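Local atomic coordinates of LPXTG family cell surface protein Fms2 (Enterococcus faecium DO, PDB entry 5FCE), a protein that probably serves as a cell-wall-anchored surface adhesin, this chain being its immunoglobulin-like ligand-binding region. Residues Leu4-Thr18 with Thr101-Gly115. Numbering follows the deposited sequence.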
# COMPACT_ATOMS: atom_id res chain seq x y z
N LEU A 4 5.05 14.88 0.61
CA LEU A 4 3.87 14.03 0.75
C LEU A 4 4.17 12.78 1.58
O LEU A 4 5.18 12.12 1.35
CB LEU A 4 3.37 13.60 -0.63
CG LEU A 4 2.26 12.55 -0.69
CD1 LEU A 4 0.95 13.15 -0.25
CD2 LEU A 4 2.15 11.99 -2.12
N SER A 5 3.29 12.47 2.53
CA SER A 5 3.31 11.18 3.22
C SER A 5 1.90 10.68 3.43
O SER A 5 0.93 11.44 3.35
CB SER A 5 4.03 11.28 4.57
OG SER A 5 3.41 12.23 5.39
N PHE A 6 1.79 9.38 3.71
CA PHE A 6 0.49 8.75 3.96
C PHE A 6 0.47 8.07 5.32
O PHE A 6 1.46 7.45 5.73
CB PHE A 6 0.17 7.70 2.88
CG PHE A 6 0.07 8.26 1.49
CD1 PHE A 6 -1.14 8.80 1.02
CD2 PHE A 6 1.17 8.24 0.64
CE1 PHE A 6 -1.23 9.32 -0.28
CE2 PHE A 6 1.09 8.76 -0.64
CZ PHE A 6 -0.12 9.31 -1.11
N THR A 7 -0.65 8.17 6.02
CA THR A 7 -0.86 7.36 7.22
C THR A 7 -1.92 6.32 6.87
O THR A 7 -2.68 6.51 5.93
CB THR A 7 -1.32 8.24 8.40
OG1 THR A 7 -1.49 7.45 9.58
CG2 THR A 7 -2.61 8.88 8.07
N VAL A 8 -1.95 5.22 7.62
CA VAL A 8 -2.92 4.16 7.37
C VAL A 8 -3.44 3.66 8.69
O VAL A 8 -2.65 3.39 9.60
CB VAL A 8 -2.28 2.96 6.63
CG1 VAL A 8 -3.30 1.82 6.45
CG2 VAL A 8 -1.77 3.39 5.29
N LYS A 9 -4.77 3.56 8.81
CA LYS A 9 -5.36 2.84 9.93
C LYS A 9 -5.34 1.36 9.58
O LYS A 9 -6.17 0.89 8.80
CB LYS A 9 -6.79 3.29 10.19
CG LYS A 9 -6.91 4.64 10.89
CD LYS A 9 -8.38 4.94 11.20
CE LYS A 9 -8.56 6.35 11.73
NZ LYS A 9 -9.97 6.83 11.56
N THR A 10 -4.38 0.63 10.13
CA THR A 10 -4.09 -0.73 9.66
C THR A 10 -5.26 -1.71 9.78
O THR A 10 -5.37 -2.64 8.97
CB THR A 10 -2.83 -1.31 10.33
OG1 THR A 10 -3.04 -1.45 11.74
CG2 THR A 10 -1.63 -0.39 10.09
N ASP A 11 -6.13 -1.54 10.78
CA ASP A 11 -7.25 -2.49 10.92
C ASP A 11 -8.34 -2.31 9.86
O ASP A 11 -9.23 -3.17 9.71
CB ASP A 11 -7.85 -2.56 12.35
CG ASP A 11 -8.10 -1.19 12.98
OD1 ASP A 11 -7.97 -0.15 12.31
OD2 ASP A 11 -8.43 -1.18 14.19
N ARG A 12 -8.27 -1.21 9.12
CA ARG A 12 -9.15 -0.97 7.99
C ARG A 12 -8.62 -1.53 6.67
O ARG A 12 -9.33 -1.51 5.67
CB ARG A 12 -9.45 0.52 7.85
CG ARG A 12 -10.38 1.05 8.94
CD ARG A 12 -10.31 2.56 8.99
NE ARG A 12 -11.61 3.17 9.29
CZ ARG A 12 -11.84 4.48 9.30
NH1 ARG A 12 -10.86 5.32 9.02
NH2 ARG A 12 -13.05 4.95 9.59
N ILE A 13 -7.39 -2.03 6.68
CA ILE A 13 -6.87 -2.76 5.51
C ILE A 13 -7.64 -4.07 5.40
O ILE A 13 -7.84 -4.76 6.41
CB ILE A 13 -5.36 -3.03 5.63
CG1 ILE A 13 -4.57 -1.71 5.53
CG2 ILE A 13 -4.89 -4.04 4.56
CD1 ILE A 13 -3.09 -1.84 5.86
N VAL A 14 -8.08 -4.42 4.18
CA VAL A 14 -8.81 -5.67 3.97
C VAL A 14 -8.05 -6.62 3.06
O VAL A 14 -7.61 -6.23 1.99
CB VAL A 14 -10.22 -5.41 3.39
CG1 VAL A 14 -10.94 -6.75 3.13
CG2 VAL A 14 -11.04 -4.54 4.33
N TYR A 15 -7.87 -7.87 3.50
CA TYR A 15 -7.39 -8.91 2.59
C TYR A 15 -8.61 -9.73 2.20
O TYR A 15 -9.22 -10.37 3.05
CB TYR A 15 -6.37 -9.83 3.28
CG TYR A 15 -5.76 -10.88 2.37
CD1 TYR A 15 -6.42 -12.09 2.11
CD2 TYR A 15 -4.51 -10.68 1.79
CE1 TYR A 15 -5.85 -13.04 1.26
CE2 TYR A 15 -3.94 -11.63 0.95
CZ TYR A 15 -4.61 -12.81 0.70
OH TYR A 15 -4.05 -13.76 -0.13
N ASP A 16 -8.98 -9.68 0.92
CA ASP A 16 -10.09 -10.48 0.39
C ASP A 16 -9.53 -11.80 -0.18
O ASP A 16 -8.83 -11.81 -1.18
CB ASP A 16 -10.84 -9.66 -0.68
CG ASP A 16 -12.10 -10.35 -1.20
OD1 ASP A 16 -12.06 -11.56 -1.50
OD2 ASP A 16 -13.15 -9.66 -1.32
N MSE A 17 -9.86 -12.90 0.48
CA MSE A 17 -9.38 -14.23 0.13
C MSE A 17 -9.98 -14.73 -1.19
O MSE A 17 -9.34 -15.46 -1.96
CB MSE A 17 -9.79 -15.15 1.28
CG MSE A 17 -9.40 -16.58 1.23
SE MSE A 17 -10.17 -17.22 2.90
CE MSE A 17 -8.99 -16.18 4.08
N THR A 18 -11.21 -14.31 -1.45
CA THR A 18 -11.92 -14.72 -2.66
C THR A 18 -11.27 -14.13 -3.91
O THR A 18 -11.02 -14.83 -4.89
CB THR A 18 -13.39 -14.28 -2.61
OG1 THR A 18 -14.00 -14.83 -1.43
CG2 THR A 18 -14.13 -14.79 -3.84
N THR A 101 7.43 7.84 -1.30
CA THR A 101 7.24 7.93 0.13
C THR A 101 6.92 6.54 0.65
O THR A 101 6.32 5.73 -0.05
CB THR A 101 6.14 8.95 0.50
OG1 THR A 101 6.08 9.11 1.92
CG2 THR A 101 4.78 8.51 -0.02
N ILE A 102 7.36 6.25 1.87
CA ILE A 102 7.17 4.94 2.46
C ILE A 102 6.32 5.07 3.72
O ILE A 102 6.66 5.83 4.63
CB ILE A 102 8.51 4.28 2.82
CG1 ILE A 102 9.38 4.11 1.58
CG2 ILE A 102 8.27 2.91 3.47
CD1 ILE A 102 10.80 3.65 1.89
N THR A 103 5.21 4.34 3.75
CA THR A 103 4.41 4.20 4.97
C THR A 103 4.80 2.86 5.57
O THR A 103 4.62 1.82 4.94
CB THR A 103 2.92 4.19 4.65
OG1 THR A 103 2.58 5.38 3.93
CG2 THR A 103 2.08 4.10 5.91
N GLU A 104 5.35 2.90 6.79
CA GLU A 104 5.95 1.72 7.40
C GLU A 104 4.99 0.96 8.31
O GLU A 104 4.07 1.55 8.87
CB GLU A 104 7.19 2.11 8.21
CG GLU A 104 8.37 2.61 7.37
CD GLU A 104 9.56 3.00 8.24
OE1 GLU A 104 10.36 2.10 8.58
OE2 GLU A 104 9.68 4.19 8.59
N ASN A 105 5.24 -0.34 8.43
CA ASN A 105 4.65 -1.19 9.47
C ASN A 105 3.13 -1.31 9.40
O ASN A 105 2.41 -0.86 10.31
CB ASN A 105 5.11 -0.74 10.86
CG ASN A 105 4.93 -1.82 11.91
OD1 ASN A 105 5.03 -3.02 11.61
ND2 ASN A 105 4.66 -1.42 13.15
N LEU A 106 2.65 -1.97 8.35
CA LEU A 106 1.21 -2.04 8.09
C LEU A 106 0.51 -3.11 8.94
O LEU A 106 -0.71 -3.19 8.91
CB LEU A 106 0.91 -2.23 6.60
CG LEU A 106 0.75 -0.92 5.83
CD1 LEU A 106 1.85 0.06 6.13
CD2 LEU A 106 0.68 -1.18 4.35
N LYS A 107 1.28 -3.91 9.67
CA LYS A 107 0.76 -4.79 10.72
C LYS A 107 -0.36 -5.74 10.25
O LYS A 107 -1.52 -5.61 10.67
CB LYS A 107 0.27 -3.97 11.93
CG LYS A 107 1.33 -3.03 12.49
CD LYS A 107 0.85 -2.40 13.77
CE LYS A 107 1.29 -0.96 13.90
NZ LYS A 107 0.77 -0.39 15.18
N PRO A 108 -0.01 -6.70 9.38
CA PRO A 108 -1.01 -7.59 8.78
C PRO A 108 -1.84 -8.40 9.80
O PRO A 108 -2.96 -8.79 9.48
CB PRO A 108 -0.18 -8.51 7.86
CG PRO A 108 1.21 -8.42 8.38
CD PRO A 108 1.36 -7.03 8.95
N SER A 109 -1.31 -8.61 11.00
CA SER A 109 -2.08 -9.23 12.08
C SER A 109 -3.36 -8.45 12.40
O SER A 109 -4.34 -9.02 12.89
CB SER A 109 -1.23 -9.34 13.35
OG SER A 109 -1.10 -8.07 13.98
N SER A 110 -3.36 -7.14 12.13
CA SER A 110 -4.50 -6.29 12.43
C SER A 110 -5.52 -6.17 11.29
O SER A 110 -6.60 -5.61 11.47
CB SER A 110 -4.05 -4.88 12.84
OG SER A 110 -3.48 -4.19 11.73
N TRP A 111 -5.17 -6.72 10.13
CA TRP A 111 -6.02 -6.57 8.94
C TRP A 111 -7.34 -7.33 9.03
O TRP A 111 -7.42 -8.39 9.64
CB TRP A 111 -5.28 -7.07 7.69
CG TRP A 111 -4.06 -6.31 7.33
CD1 TRP A 111 -3.55 -5.21 7.96
CD2 TRP A 111 -3.19 -6.58 6.23
NE1 TRP A 111 -2.39 -4.80 7.33
CE2 TRP A 111 -2.16 -5.62 6.26
CE3 TRP A 111 -3.17 -7.56 5.24
CZ2 TRP A 111 -1.13 -5.61 5.33
CZ3 TRP A 111 -2.15 -7.54 4.31
CH2 TRP A 111 -1.15 -6.58 4.36
N THR A 112 -8.38 -6.76 8.43
CA THR A 112 -9.63 -7.46 8.21
C THR A 112 -9.37 -8.47 7.10
O THR A 112 -8.78 -8.12 6.07
CB THR A 112 -10.75 -6.48 7.79
OG1 THR A 112 -10.83 -5.42 8.76
CG2 THR A 112 -12.09 -7.19 7.73
N VAL A 113 -9.77 -9.72 7.31
CA VAL A 113 -9.57 -10.77 6.31
C VAL A 113 -10.93 -11.40 6.02
O VAL A 113 -11.57 -11.96 6.91
CB VAL A 113 -8.59 -11.86 6.80
CG1 VAL A 113 -8.39 -12.93 5.73
CG2 VAL A 113 -7.25 -11.26 7.18
N VAL A 114 -11.39 -11.30 4.77
CA VAL A 114 -12.72 -11.78 4.42
C VAL A 114 -12.70 -12.76 3.24
O VAL A 114 -11.66 -12.96 2.59
CB VAL A 114 -13.68 -10.62 4.08
CG1 VAL A 114 -13.72 -9.59 5.23
CG2 VAL A 114 -13.24 -9.94 2.79
N GLY A 115 -13.86 -13.35 2.96
CA GLY A 115 -13.97 -14.39 1.95
C GLY A 115 -14.00 -15.75 2.62
O GLY A 115 -13.22 -16.00 3.54
O HOH W 1 7.48 10.87 3.06
O HOH W 2 4.17 7.87 3.53
O HOH W 3 4.54 8.04 6.30
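The Trp111 indole is held between Ile13 and Pro108, in the flattened barrel of the SgrA immunoglobulin-like ligand-binding region. CG2 of Ile13 sits over one face, 3.5 Å from the centroid of the five-membered ring and 10° off its normal, a well-centred CH-pi contact; Pro108 CA covers the opposite face, displaced toward the rim. CD1 at the extended end of Ile13 reaches Trp111 NE1 (3.4 Å), and NE1 donates to Leu106 O from above the carbonyl plane, a bond within 101-115 that helps fix the ring's rotation. CG of Trp111 stands anti to its own carbonyl carbon (chi1 -64°), which lays a face of the indole against Ile13 CG2. At the Phe6 ring, by contrast, Thr101 CG2 meets an edge near the ring plane, while Trp65 packs edge-to-face.

The two segments pair strand 14-16 with the C-terminal strand 112-114 and set strand 6-7 beside 99-103. Strands 14-16 and 112-114 run parallel, their axes only slightly skewed. Four backbone bonds alternate between them: Thr112 N to Ile13 O, Tyr15 N to Thr112 O, Val114 N to Tyr15 O and Met17 N to Val114 O. Val14 and Val114 project from the same face of this ladder; Tyr15 and Val113 lie on the other, where the Tyr15 ring also reaches Ile81 and Ile84 of helix 81-85.

At the start of the ladder, Thr112 OG1 donates to Asp11 O (2.9 Å). Two 3-10 turns meet here: Thr10 OG1 donates to Ser110 OG (2.8 Å), which in turn donates to Lys107 O, lying in that carbonyl's plane.

Strands 6-7 and 99-103 are bridged more sparsely. One water accepts from Phe6 N and donates to Thr103 OG1, and Thr103 OG1 itself donates to Phe6 O (3.0 Å), approaching 45° out of the carbonyl plane.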